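Local coordinates for protein cytokinin riboside 5'-monophosphate phosphoribohydrolase (Corynebacterium glutamicum, PDB 5ZBL) that belongs to the SLOG clan and folds as a Rossmann-like alpha/beta domain that forms a two-subunit assembly, at residues Thr14-Ser19 with Leu120-Glu125; Ala31-Lys36 with Ser176-Leu181; Thr37-Gly42 with Asp60-Ser65; Leu45-Gly50 with Glu85-Leu90; Cys171-Ser176 with Leu182-Thr187. One frame throughout, in Å; residues are numbered along the deposited sequence.

From the N terminus, strand 12-16 opens contact 1, a loop of 100 residues that closes on helix 117-130. Helix 25-40 then opens two more: contact 2, which closes only at helix 178-186 and so crosses contact 1, and contact 3, a short loop to helix 53-64. Strand 44-47 opens contact 4 before contact 3 has closed, so these two cross; both are nested inside contacts 1 and 2. Contact 5, between strand 173-175 and helix 178-186, crosses contact 2, with which it shares S176, and follows contacts 1, 3 and 4 in series. Contacts 1 and 5 tie helices to strands, contacts 2 and 3 helix to helix, and contact 4 a glycine turn to the sheet's edge.

Contact 1: Thr14-Ser19 with Leu120-Glu125; sequences TVFTGS and LEELFE. With PO4 (phosphate ion), chain G.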
# COMPACT_ATOMS: atom_id res chain seq x y z
N THR A 14 7.55 -13.56 -6.67
CA THR A 14 7.94 -12.52 -5.73
C THR A 14 6.97 -12.63 -4.60
O THR A 14 5.77 -12.61 -4.83
CB THR A 14 7.90 -11.12 -6.38
OG1 THR A 14 8.90 -11.07 -7.38
CG2 THR A 14 8.21 -10.02 -5.38
N VAL A 15 7.47 -12.79 -3.40
CA VAL A 15 6.60 -13.01 -2.26
C VAL A 15 6.61 -11.86 -1.27
O VAL A 15 7.67 -11.42 -0.85
CB VAL A 15 6.90 -14.33 -1.56
CG1 VAL A 15 5.97 -14.52 -0.36
CG2 VAL A 15 6.68 -15.46 -2.54
N PHE A 16 5.43 -11.35 -0.93
CA PHE A 16 5.33 -10.30 0.10
C PHE A 16 4.80 -10.96 1.36
O PHE A 16 3.75 -11.65 1.30
CB PHE A 16 4.33 -9.21 -0.32
CG PHE A 16 4.57 -8.61 -1.68
CD1 PHE A 16 5.85 -8.27 -2.11
CD2 PHE A 16 3.49 -8.30 -2.51
CE1 PHE A 16 6.05 -7.70 -3.36
CE2 PHE A 16 3.70 -7.69 -3.75
CZ PHE A 16 4.97 -7.40 -4.18
N THR A 17 5.47 -10.75 2.49
CA THR A 17 4.98 -11.31 3.73
C THR A 17 5.55 -10.63 4.98
O THR A 17 6.49 -9.88 4.93
CB THR A 17 5.28 -12.82 3.76
OG1 THR A 17 4.59 -13.45 4.85
CG2 THR A 17 6.78 -13.09 3.83
N GLY A 18 4.92 -10.87 6.11
CA GLY A 18 5.33 -10.20 7.36
C GLY A 18 6.75 -10.40 7.88
O GLY A 18 7.37 -11.46 7.69
N SER A 19 7.25 -9.39 8.58
CA SER A 19 8.48 -9.56 9.38
C SER A 19 8.11 -9.98 10.80
O SER A 19 8.99 -10.03 11.66
CB SER A 19 9.30 -8.28 9.44
OG SER A 19 8.44 -7.26 9.90
N LEU A 120 0.89 -5.21 2.84
CA LEU A 120 -0.26 -4.58 2.24
C LEU A 120 0.14 -3.49 1.25
O LEU A 120 -0.33 -3.48 0.10
CB LEU A 120 -1.21 -4.02 3.34
CG LEU A 120 -2.33 -4.97 3.71
CD1 LEU A 120 -3.19 -4.52 4.88
CD2 LEU A 120 -3.27 -5.10 2.54
N GLU A 121 1.05 -2.61 1.67
CA GLU A 121 1.60 -1.61 0.77
C GLU A 121 2.17 -2.21 -0.53
O GLU A 121 1.93 -1.69 -1.64
CB GLU A 121 2.67 -0.82 1.47
CG GLU A 121 3.11 0.44 0.78
CD GLU A 121 4.11 0.21 -0.32
OE1 GLU A 121 4.98 -0.68 -0.15
OE2 GLU A 121 4.05 0.91 -1.38
N GLU A 122 2.97 -3.27 -0.42
CA GLU A 122 3.56 -3.87 -1.62
C GLU A 122 2.44 -4.37 -2.53
O GLU A 122 2.54 -4.24 -3.73
CB GLU A 122 4.57 -4.98 -1.29
CG GLU A 122 5.99 -4.47 -1.03
CD GLU A 122 6.78 -5.26 0.03
OE1 GLU A 122 6.15 -5.83 0.97
OE2 GLU A 122 8.04 -5.29 -0.03
N LEU A 123 1.37 -4.90 -1.95
CA LEU A 123 0.33 -5.51 -2.72
C LEU A 123 -0.45 -4.45 -3.52
O LEU A 123 -0.75 -4.62 -4.70
CB LEU A 123 -0.60 -6.31 -1.80
CG LEU A 123 -1.84 -6.89 -2.48
CD1 LEU A 123 -1.41 -7.94 -3.44
CD2 LEU A 123 -2.83 -7.43 -1.48
N PHE A 124 -0.76 -3.35 -2.86
CA PHE A 124 -1.46 -2.25 -3.49
C PHE A 124 -0.61 -1.50 -4.51
O PHE A 124 -1.13 -0.94 -5.49
CB PHE A 124 -2.05 -1.33 -2.41
CG PHE A 124 -3.34 -1.84 -1.86
CD1 PHE A 124 -4.47 -1.84 -2.67
CD2 PHE A 124 -3.45 -2.31 -0.58
CE1 PHE A 124 -5.68 -2.31 -2.20
CE2 PHE A 124 -4.65 -2.80 -0.10
CZ PHE A 124 -5.77 -2.80 -0.92
N GLU A 125 0.69 -1.49 -4.25
CA GLU A 125 1.68 -1.02 -5.20
C GLU A 125 1.62 -1.82 -6.53
O GLU A 125 1.46 -1.20 -7.61
CB GLU A 125 3.05 -1.04 -4.56
CG GLU A 125 4.25 -0.61 -5.38
CD GLU A 125 4.33 0.86 -5.58
OE1 GLU A 125 5.24 1.52 -5.03
OE2 GLU A 125 3.48 1.35 -6.32
P PO4 G . 5.42 -5.94 7.32
O1 PO4 G . 5.60 -6.77 8.56
O2 PO4 G . 6.77 -5.72 6.69
O3 PO4 G . 4.55 -6.69 6.33
O4 PO4 G . 4.80 -4.65 7.73
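F16, at the end of strand 12-16, lies with one ring face against E122 of helix 117-130, in a Rossmann-like domain whose helices cover a parallel sheet. The fit is a CH-pi contact: E122 CB sits 3.4 Å from the centroid of the F16 ring and only 4° off the ring normal, so a methylene hydrogen can meet the pi cloud. From there the glutamate leaves the face across the CD1 margin, and its carboxylate stands beyond the ring, turned only 12° from the ring plane, with OE1 3.9 Å from F16 CD1. A glutamate suits this partly exposed place because its aliphatic stem can cover an aromatic ring while its carboxylate lies near the glycine-rich turn after strand 44-47, without touching it. On the ring's far side from CD1, F16 CE2 lies 3.6 Å from E122 O. The other side of the helix faces the second subunit, where L120 packs on F124 of that chain. Beyond the strand the chain turns to a phosphate ion, also bound by G118 N and T119 OG1: S19 N gives PO4 O1 a nearly straight bond (3.1 Å, 172°), and S19 OG adds another at 3.2 Å.

Contact 2: Ala31-Lys36 with Ser176-Leu181; sequences AQTLAK and SDPHAL
T33, on helix 25-40, is the first residue of its segment to touch P178, at the start of helix 178-186; the contact packs two helices of the Rossmann-like fold against each other beside strand 139-142. The T33 methyl does the touching, CG2 lying 4.1 Å from P178 CG, while its OG1 bonds back to Q29 O in the preceding turn. Threonine suits this exposed margin: its hydroxyl is satisfied within its own helix and its methyl is left for the apolar neighbour. L34 follows and carries more of the contact. With CG anti to the backbone N (chi1 179°), it sends CD1 to P178 CB at 3.9 Å and, more loosely, to L181 CD2 at 4.3 Å. P178 also presses against the L34 backbone, its CB 3.9 Å from L34 CA, so the two helices come close here.

Proline is at home in a first helical turn, where an amide N-H has no carbonyl of the same helix to bond. D177 before it is the N-cap: its OD2 accepts from A180 N at 3.0 Å on the anti side of the carboxylate, 17° out of plane. Y142 of strand 139-142 touches both L34 and P178. With no hydrogen bond between the segments, the helices are held by burial of hydrocarbon, while T33 OG1 and D177 OD2 find their bonds close by along their own stretch of chain.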
# COMPACT_ATOMS: atom_id res chain seq x y z
N ALA A 31 3.50 -21.29 5.17
CA ALA A 31 4.57 -20.74 4.35
C ALA A 31 5.50 -21.85 3.85
O ALA A 31 5.91 -21.85 2.68
CB ALA A 31 5.35 -19.67 5.12
N GLN A 32 5.81 -22.77 4.74
CA GLN A 32 6.62 -23.95 4.39
C GLN A 32 6.00 -24.84 3.37
O GLN A 32 6.70 -25.30 2.47
CB GLN A 32 6.91 -24.75 5.65
CG GLN A 32 7.92 -24.03 6.51
CD GLN A 32 7.91 -24.48 7.95
OE1 GLN A 32 8.66 -23.94 8.74
NE2 GLN A 32 7.06 -25.46 8.30
N THR A 33 4.69 -25.07 3.48
CA THR A 33 3.98 -25.89 2.48
C THR A 33 3.97 -25.19 1.14
O THR A 33 4.05 -25.84 0.09
CB THR A 33 2.52 -26.21 2.90
OG1 THR A 33 2.48 -26.46 4.30
CG2 THR A 33 2.06 -27.47 2.25
N LEU A 34 3.85 -23.87 1.19
CA LEU A 34 3.85 -23.08 -0.04
C LEU A 34 5.23 -23.15 -0.76
O LEU A 34 5.31 -23.44 -1.96
CB LEU A 34 3.42 -21.64 0.28
CG LEU A 34 3.39 -20.67 -0.89
CD1 LEU A 34 2.51 -21.16 -2.05
CD2 LEU A 34 2.96 -19.31 -0.38
N ALA A 35 6.29 -22.90 0.01
CA ALA A 35 7.66 -23.04 -0.47
C ALA A 35 7.99 -24.39 -1.13
O ALA A 35 8.63 -24.45 -2.18
CB ALA A 35 8.61 -22.80 0.70
N LYS A 36 7.57 -25.48 -0.48
CA LYS A 36 7.81 -26.86 -0.98
C LYS A 36 7.11 -27.15 -2.32
O LYS A 36 7.71 -27.73 -3.24
CB LYS A 36 7.38 -27.89 0.11
CG LYS A 36 7.51 -29.38 -0.25
CD LYS A 36 8.90 -29.80 -0.74
CE LYS A 36 9.23 -31.27 -0.48
NZ LYS A 36 10.68 -31.41 -0.18
N SER A 176 -6.53 -20.61 -0.34
CA SER A 176 -5.97 -21.06 0.92
C SER A 176 -5.04 -22.22 0.67
O SER A 176 -4.14 -22.46 1.48
CB SER A 176 -7.07 -21.49 1.88
OG SER A 176 -7.88 -22.46 1.24
N ASP A 177 -5.24 -22.93 -0.44
CA ASP A 177 -4.46 -24.15 -0.73
C ASP A 177 -3.31 -23.79 -1.65
O ASP A 177 -3.53 -23.14 -2.71
CB ASP A 177 -5.34 -25.21 -1.40
CG ASP A 177 -4.61 -26.51 -1.64
OD1 ASP A 177 -4.41 -27.29 -0.68
OD2 ASP A 177 -4.25 -26.77 -2.79
N PRO A 178 -2.08 -24.19 -1.27
CA PRO A 178 -0.89 -23.81 -2.06
C PRO A 178 -0.84 -24.40 -3.44
O PRO A 178 -0.35 -23.75 -4.37
CB PRO A 178 0.28 -24.30 -1.21
CG PRO A 178 -0.31 -25.34 -0.34
CD PRO A 178 -1.70 -24.87 -0.03
N HIS A 179 -1.33 -25.63 -3.57
CA HIS A 179 -1.45 -26.29 -4.87
C HIS A 179 -2.33 -25.51 -5.78
O HIS A 179 -1.92 -25.19 -6.91
CB HIS A 179 -1.93 -27.75 -4.72
CG HIS A 179 -0.85 -28.68 -4.25
ND1 HIS A 179 -0.61 -28.94 -2.91
CD2 HIS A 179 0.09 -29.37 -4.93
CE1 HIS A 179 0.41 -29.76 -2.79
NE2 HIS A 179 0.87 -30.02 -4.00
N ALA A 180 -3.52 -25.17 -5.27
CA ALA A 180 -4.50 -24.41 -6.03
C ALA A 180 -4.00 -22.99 -6.41
O ALA A 180 -4.27 -22.52 -7.51
CB ALA A 180 -5.80 -24.33 -5.27
N LEU A 181 -3.25 -22.37 -5.49
CA LEU A 181 -2.65 -21.07 -5.68
C LEU A 181 -1.59 -21.01 -6.78
O LEU A 181 -1.62 -20.10 -7.62
CB LEU A 181 -2.00 -20.59 -4.38
CG LEU A 181 -1.52 -19.10 -4.42
CD1 LEU A 181 -1.74 -18.39 -3.10
CD2 LEU A 181 -0.07 -19.00 -4.80

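Contact 3: Thr37-Gly42 with Asp60-Ser65; sequences TAVDRG and DAFLES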
# COMPACT_ATOMS: atom_id res chain seq x y z
N THR A 37 5.83 -26.77 -2.40
CA THR A 37 5.04 -26.87 -3.61
C THR A 37 5.71 -26.11 -4.73
O THR A 37 5.84 -26.63 -5.86
CB THR A 37 3.65 -26.28 -3.38
OG1 THR A 37 3.12 -26.85 -2.20
CG2 THR A 37 2.69 -26.56 -4.54
N ALA A 38 6.14 -24.89 -4.44
CA ALA A 38 6.75 -24.08 -5.49
C ALA A 38 8.04 -24.70 -6.00
O ALA A 38 8.24 -24.79 -7.21
CB ALA A 38 6.98 -22.63 -5.01
N VAL A 39 8.91 -25.14 -5.08
CA VAL A 39 10.20 -25.75 -5.45
C VAL A 39 9.93 -27.06 -6.21
O VAL A 39 10.53 -27.29 -7.27
CB VAL A 39 11.16 -25.98 -4.25
CG1 VAL A 39 12.44 -26.68 -4.70
CG2 VAL A 39 11.57 -24.67 -3.62
N ASP A 40 8.99 -27.86 -5.75
CA ASP A 40 8.64 -29.08 -6.49
C ASP A 40 8.21 -28.83 -7.91
O ASP A 40 8.32 -29.73 -8.74
CB ASP A 40 7.51 -29.86 -5.80
CG ASP A 40 7.98 -30.68 -4.64
OD1 ASP A 40 9.20 -30.67 -4.31
OD2 ASP A 40 7.11 -31.36 -4.04
N ARG A 41 7.68 -27.65 -8.21
CA ARG A 41 7.33 -27.29 -9.58
C ARG A 41 8.43 -26.53 -10.31
O ARG A 41 8.19 -25.97 -11.38
CB ARG A 41 6.03 -26.49 -9.61
CG ARG A 41 4.76 -27.29 -9.23
CD ARG A 41 3.73 -26.41 -8.53
NE ARG A 41 2.31 -26.73 -8.72
CZ ARG A 41 1.68 -27.81 -8.26
NH1 ARG A 41 2.33 -28.78 -7.61
NH2 ARG A 41 0.36 -27.95 -8.49
N GLY A 42 9.65 -26.51 -9.77
CA GLY A 42 10.70 -25.73 -10.36
C GLY A 42 10.63 -24.21 -10.19
O GLY A 42 11.29 -23.48 -10.94
N ASP A 60 13.97 -19.61 4.15
CA ASP A 60 14.53 -20.87 4.66
C ASP A 60 13.90 -22.10 4.08
O ASP A 60 14.60 -23.11 3.92
CB ASP A 60 14.34 -20.98 6.19
CG ASP A 60 15.31 -20.08 6.98
OD1 ASP A 60 16.23 -19.47 6.36
OD2 ASP A 60 15.15 -19.98 8.21
N ALA A 61 12.59 -22.07 3.83
CA ALA A 61 11.89 -23.25 3.35
C ALA A 61 12.17 -23.52 1.89
O ALA A 61 12.20 -24.71 1.48
CB ALA A 61 10.39 -23.16 3.61
N PHE A 62 12.38 -22.47 1.09
CA PHE A 62 12.71 -22.64 -0.33
C PHE A 62 14.14 -23.21 -0.40
O PHE A 62 14.44 -24.12 -1.18
CB PHE A 62 12.68 -21.32 -1.12
CG PHE A 62 11.38 -21.01 -1.83
CD1 PHE A 62 10.33 -20.40 -1.15
CD2 PHE A 62 11.25 -21.20 -3.20
CE1 PHE A 62 9.16 -20.04 -1.82
CE2 PHE A 62 10.08 -20.86 -3.86
CZ PHE A 62 9.05 -20.25 -3.16
N LEU A 63 15.00 -22.62 0.41
CA LEU A 63 16.38 -23.06 0.50
C LEU A 63 16.45 -24.53 0.92
O LEU A 63 17.00 -25.35 0.19
CB LEU A 63 17.19 -22.20 1.46
CG LEU A 63 17.48 -20.78 0.95
CD1 LEU A 63 18.17 -20.02 2.08
CD2 LEU A 63 18.32 -20.78 -0.33
N GLU A 64 15.81 -24.86 2.04
CA GLU A 64 15.88 -26.20 2.59
C GLU A 64 15.18 -27.28 1.79
O GLU A 64 15.41 -28.43 2.08
CB GLU A 64 15.36 -26.22 4.03
CG GLU A 64 16.33 -25.53 4.96
CD GLU A 64 15.75 -25.22 6.31
OE1 GLU A 64 14.67 -25.74 6.65
OE2 GLU A 64 16.43 -24.47 7.04
N SER A 65 14.31 -26.92 0.85
CA SER A 65 13.72 -27.88 -0.10
C SER A 65 14.55 -28.07 -1.38
O SER A 65 14.12 -28.81 -2.26
CB SER A 65 12.33 -27.43 -0.55
OG SER A 65 11.56 -26.89 0.48
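The carbonyl O of V39, whose side chain meets both F62 and S65 of helix 53-64 and its end, receives G42 N at 2.8 Å. This bond belongs to a Schellman motif that ends helix 25-40, completed by I43 N reaching A38 O; G42 has the positive phi (73°) of the C-prime residue, which glycine adopts easily. Across the contact V39 presents two methyls to two partners. CG2 lies 3.5 Å from F62 CD2, the closest approach of the pair, whose side chains run antiparallel alongside one another. CG1, anti to its own amide nitrogen (chi1 177°), reaches instead to S65 O at 3.6 Å. A beta-branched valine thus touches the ring with one methyl and the helix end with the other. One residue earlier, the small side chain of A38 lets F62 CZ approach to 3.7 Å from A38 CB.

S65 brings its CB to 4.1 Å from V39 CB and turns its hydroxyl back to A61 O, a contact so short that its exact length is doubtful. A residue as small as serine lets the helix end come this near to the valine.

The two helices lie side by side in successive beta-alpha-beta units: helix 25-40 links strands 12-16 and 44-47, and helix 53-64 leads from 44-47 to 69-74. F62 also covers L45 on the strand between them, and T37 turns to helix 178-186.

Contact 4: Leu45-Gly50 with Glu85-Leu90; sequences LVYGGG and EKLTEL
G49 and L90 mark the nearest backbone approach, 6.7 Å between their CA atoms, and no hydrogen bond joins the segments, because strand 69-74 lies between strands 44-47 and 89-93. G49 has a positive phi (82°), easily taken by glycine, and with no side chain there its CA faces two leucine methyls, L87 CD1 and L90 CD1, each at 4.4 Å. Y47 makes the closer contact. L87 meets the edge of its ring, CD1 lying 3.9 Å from Y47 CE1 and near the ring plane, while L87 CD2 comes to 3.5 Å from Y47 OH.

The run G48-G49-G50 follows strand 44-47 directly and leads to helix 53-64, the strand-turn-helix of a Rossmann-like fold; with G53 it fits a GxGxxG pattern, whose role here is unconfirmed. Tyrosine suits the turn because its ring offers an apolar edge to the leucine and its hydroxyl can bind backbone. With CG lodged between amide N and carbonyl carbon (chi1 87°), the ring folds over the turn, G49 N resting 3.3 Å above its plane over the centre. Y47 OH then donates to G50 O at 2.7 Å, tilted 26° from the carbonyl plane. The ring also packs on M55 and A59 of helix 53-64.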
# COMPACT_ATOMS: atom_id res chain seq x y z
N LEU A 45 12.17 -18.27 -5.39
CA LEU A 45 11.72 -17.17 -4.52
C LEU A 45 12.43 -15.84 -4.82
O LEU A 45 13.66 -15.76 -4.85
CB LEU A 45 11.96 -17.53 -3.04
CG LEU A 45 11.64 -16.46 -1.98
CD1 LEU A 45 10.21 -15.98 -2.12
CD2 LEU A 45 11.86 -16.96 -0.58
N VAL A 46 11.66 -14.80 -5.00
CA VAL A 46 12.18 -13.45 -4.94
C VAL A 46 11.43 -12.83 -3.79
O VAL A 46 10.19 -12.90 -3.74
CB VAL A 46 11.89 -12.65 -6.18
CG1 VAL A 46 12.50 -11.27 -6.05
CG2 VAL A 46 12.45 -13.37 -7.42
N TYR A 47 12.17 -12.22 -2.86
CA TYR A 47 11.53 -11.58 -1.69
C TYR A 47 12.42 -10.45 -1.17
O TYR A 47 13.48 -10.17 -1.73
CB TYR A 47 11.17 -12.61 -0.61
CG TYR A 47 12.30 -12.91 0.36
CD1 TYR A 47 13.57 -13.24 -0.10
CD2 TYR A 47 12.09 -12.89 1.72
CE1 TYR A 47 14.60 -13.49 0.78
CE2 TYR A 47 13.12 -13.16 2.60
CZ TYR A 47 14.38 -13.43 2.13
OH TYR A 47 15.40 -13.71 3.00
N GLY A 48 11.96 -9.77 -0.11
CA GLY A 48 12.60 -8.59 0.37
C GLY A 48 13.84 -8.79 1.21
O GLY A 48 14.34 -7.81 1.77
N GLY A 49 14.35 -10.02 1.33
CA GLY A 49 15.66 -10.30 1.99
C GLY A 49 15.82 -10.41 3.52
O GLY A 49 16.95 -10.44 4.06
N GLY A 50 14.70 -10.49 4.24
CA GLY A 50 14.75 -10.48 5.68
C GLY A 50 15.00 -11.87 6.23
O GLY A 50 14.85 -12.88 5.52
N GLU A 85 21.55 -14.17 5.55
CA GLU A 85 22.99 -14.40 5.32
C GLU A 85 23.34 -15.66 4.54
O GLU A 85 24.51 -15.93 4.33
CB GLU A 85 23.72 -14.45 6.66
CG GLU A 85 23.31 -13.32 7.60
CD GLU A 85 24.34 -13.00 8.67
OE1 GLU A 85 25.07 -13.92 9.09
OE2 GLU A 85 24.41 -11.82 9.09
N LYS A 86 22.34 -16.42 4.12
CA LYS A 86 22.53 -17.66 3.36
C LYS A 86 21.61 -17.84 2.16
O LYS A 86 21.34 -18.96 1.75
CB LYS A 86 22.42 -18.87 4.30
CG LYS A 86 23.12 -18.68 5.65
CD LYS A 86 23.08 -19.95 6.51
CE LYS A 86 24.27 -20.03 7.46
NZ LYS A 86 25.52 -20.35 6.69
N LEU A 87 21.18 -16.73 1.56
CA LEU A 87 20.47 -16.73 0.28
C LEU A 87 21.37 -17.04 -0.90
O LEU A 87 22.57 -16.76 -0.88
CB LEU A 87 19.80 -15.39 0.01
CG LEU A 87 18.93 -14.84 1.14
CD1 LEU A 87 18.53 -13.41 0.80
CD2 LEU A 87 17.75 -15.77 1.40
N THR A 88 20.76 -17.57 -1.96
CA THR A 88 21.44 -17.73 -3.24
C THR A 88 22.07 -16.40 -3.67
O THR A 88 23.19 -16.35 -4.18
CB THR A 88 20.44 -18.17 -4.33
OG1 THR A 88 19.56 -19.19 -3.81
CG2 THR A 88 21.15 -18.62 -5.62
N GLU A 89 21.33 -15.31 -3.47
CA GLU A 89 21.84 -13.97 -3.69
C GLU A 89 21.06 -12.95 -2.83
O GLU A 89 19.86 -13.07 -2.67
CB GLU A 89 21.67 -13.61 -5.15
CG GLU A 89 22.62 -12.57 -5.70
CD GLU A 89 22.49 -12.49 -7.23
OE1 GLU A 89 22.86 -13.48 -7.93
OE2 GLU A 89 21.98 -11.46 -7.73
N LEU A 90 21.76 -11.94 -2.35
CA LEU A 90 21.17 -10.82 -1.70
C LEU A 90 21.60 -9.57 -2.47
O LEU A 90 22.75 -9.22 -2.46
CB LEU A 90 21.58 -10.76 -0.22
CG LEU A 90 21.10 -9.54 0.61
CD1 LEU A 90 19.60 -9.33 0.42
CD2 LEU A 90 21.44 -9.69 2.09

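Contact 5: Cys171-Ser176 with Leu182-Thr187; sequences CLIVES and LKAMQT. With EDO (1,2-ethanediol), chain E.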
# COMPACT_ATOMS: atom_id res chain seq x y z
N CYS A 171 -9.74 -10.69 -11.87
CA CYS A 171 -8.65 -11.59 -12.35
C CYS A 171 -7.63 -11.91 -11.22
O CYS A 171 -6.53 -12.43 -11.44
CB CYS A 171 -7.97 -10.96 -13.56
SG CYS A 171 -8.12 -9.16 -13.55
N LEU A 172 -8.05 -11.59 -10.00
CA LEU A 172 -7.27 -11.74 -8.79
C LEU A 172 -7.33 -13.19 -8.30
O LEU A 172 -8.41 -13.71 -8.07
CB LEU A 172 -7.87 -10.81 -7.72
CG LEU A 172 -7.28 -10.92 -6.33
CD1 LEU A 172 -5.79 -10.65 -6.41
CD2 LEU A 172 -8.00 -9.96 -5.41
N ILE A 173 -6.18 -13.84 -8.10
CA ILE A 173 -6.18 -15.20 -7.54
C ILE A 173 -6.26 -15.12 -6.03
O ILE A 173 -5.55 -14.35 -5.42
CB ILE A 173 -4.95 -16.00 -7.99
CG1 ILE A 173 -4.89 -16.12 -9.53
CG2 ILE A 173 -4.96 -17.38 -7.41
CD1 ILE A 173 -3.48 -16.19 -10.04
N VAL A 174 -7.17 -15.86 -5.43
CA VAL A 174 -7.31 -15.97 -3.97
C VAL A 174 -7.42 -17.46 -3.57
O VAL A 174 -8.37 -18.10 -3.92
CB VAL A 174 -8.59 -15.27 -3.49
CG1 VAL A 174 -8.72 -15.34 -1.95
CG2 VAL A 174 -8.61 -13.83 -4.01
N GLU A 175 -6.44 -18.02 -2.86
CA GLU A 175 -6.53 -19.44 -2.49
C GLU A 175 -5.92 -19.72 -1.12
O GLU A 175 -4.96 -19.13 -0.77
CB GLU A 175 -5.88 -20.32 -3.54
CG GLU A 175 -6.46 -20.32 -4.96
CD GLU A 175 -7.94 -20.72 -5.13
OE1 GLU A 175 -8.47 -20.37 -6.22
OE2 GLU A 175 -8.58 -21.34 -4.23
N SER A 176 -6.53 -20.61 -0.34
CA SER A 176 -5.97 -21.06 0.92
C SER A 176 -5.04 -22.22 0.67
O SER A 176 -4.14 -22.46 1.48
CB SER A 176 -7.07 -21.49 1.88
OG SER A 176 -7.88 -22.46 1.24
N LEU A 182 -0.63 -21.94 -6.74
CA LEU A 182 0.42 -22.00 -7.76
C LEU A 182 -0.13 -22.46 -9.09
O LEU A 182 0.25 -21.91 -10.13
CB LEU A 182 1.56 -22.91 -7.34
CG LEU A 182 2.39 -22.31 -6.19
CD1 LEU A 182 3.20 -23.38 -5.46
CD2 LEU A 182 3.29 -21.20 -6.69
N LYS A 183 -1.02 -23.44 -9.05
CA LYS A 183 -1.69 -23.91 -10.27
C LYS A 183 -2.39 -22.78 -10.98
O LYS A 183 -2.27 -22.64 -12.19
CB LYS A 183 -2.69 -25.02 -9.98
CG LYS A 183 -3.40 -25.57 -11.21
CD LYS A 183 -3.87 -27.00 -10.99
CE LYS A 183 -4.25 -27.66 -12.31
NZ LYS A 183 -5.72 -27.63 -12.55
N ALA A 184 -3.13 -21.97 -10.23
CA ALA A 184 -3.83 -20.84 -10.83
C ALA A 184 -2.86 -19.81 -11.45
O ALA A 184 -3.19 -19.23 -12.49
CB ALA A 184 -4.77 -20.18 -9.82
N MET A 185 -1.71 -19.57 -10.80
CA MET A 185 -0.67 -18.65 -11.30
C MET A 185 0.04 -19.23 -12.56
O MET A 185 0.44 -18.48 -13.45
CB MET A 185 0.37 -18.32 -10.19
CG MET A 185 -0.12 -17.46 -9.00
SD MET A 185 1.12 -17.20 -7.69
CE MET A 185 2.10 -15.97 -8.52
N GLN A 186 0.19 -20.55 -12.64
CA GLN A 186 0.82 -21.22 -13.82
C GLN A 186 -0.05 -21.15 -15.08
O GLN A 186 0.47 -20.87 -16.18
CB GLN A 186 1.16 -22.68 -13.51
CG GLN A 186 2.35 -22.85 -12.58
CD GLN A 186 2.60 -24.30 -12.18
OE1 GLN A 186 1.70 -25.01 -11.70
NE2 GLN A 186 3.83 -24.75 -12.34
N THR A 187 -1.35 -21.37 -14.91
CA THR A 187 -2.34 -21.39 -16.02
C THR A 187 -2.98 -20.04 -16.33
O THR A 187 -3.79 -19.93 -17.25
CB THR A 187 -3.46 -22.46 -15.78
OG1 THR A 187 -4.32 -22.10 -14.68
CG2 THR A 187 -2.81 -23.83 -15.51
C1 EDO E . -10.54 -20.35 -1.11
O1 EDO E . -10.77 -20.51 -2.51
C2 EDO E . -9.85 -19.00 -0.85
O2 EDO E . -10.35 -18.41 0.36
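I173, on strand 173-175, meets two neighbours on helix 178-186 with different branches, in the strand-turn-helix at the C-terminal edge of the Rossmann-like fold. Its CG2 methyl rests on A184 CB at 3.7 Å, and its CD1 touches M185 CG at the same distance. With CG1 lying opposite the carbonyl carbon (chi1 -60°), CD1 also comes to 3.9 Å from M185 N. The small alanine lets the helix lie close to the strand, and isoleucine offers two branches, one for A184 CB and one for M185 CG.

Outside these three, A140 of strand 139-142 touches both I173 and M185, while L10 packs on M185 and W188 on I173. The strand is set in place by parallel-sheet bonds, I173 to V139 and L141, and E175 to L141 and D143; within this chain it is the outermost strand on its side. The helix is steadied toward its end by K183 O, which T187 N (3.1 Å) and T187 OG1 (3.3 Å) reach from opposite faces of the carbonyl plane. L182 packs on L34, T37 and A38 of helix 25-40.

At the strand end E175 OE2 accepts from O1 of 1,2-ethanediol at 2.9 Å, a molecule also bound to D143 OD2. The chemistry is thus divided: hydrocarbon alone joins strand to helix, whereas the polar bonds described lie in the sheet, in the helix or to the diol.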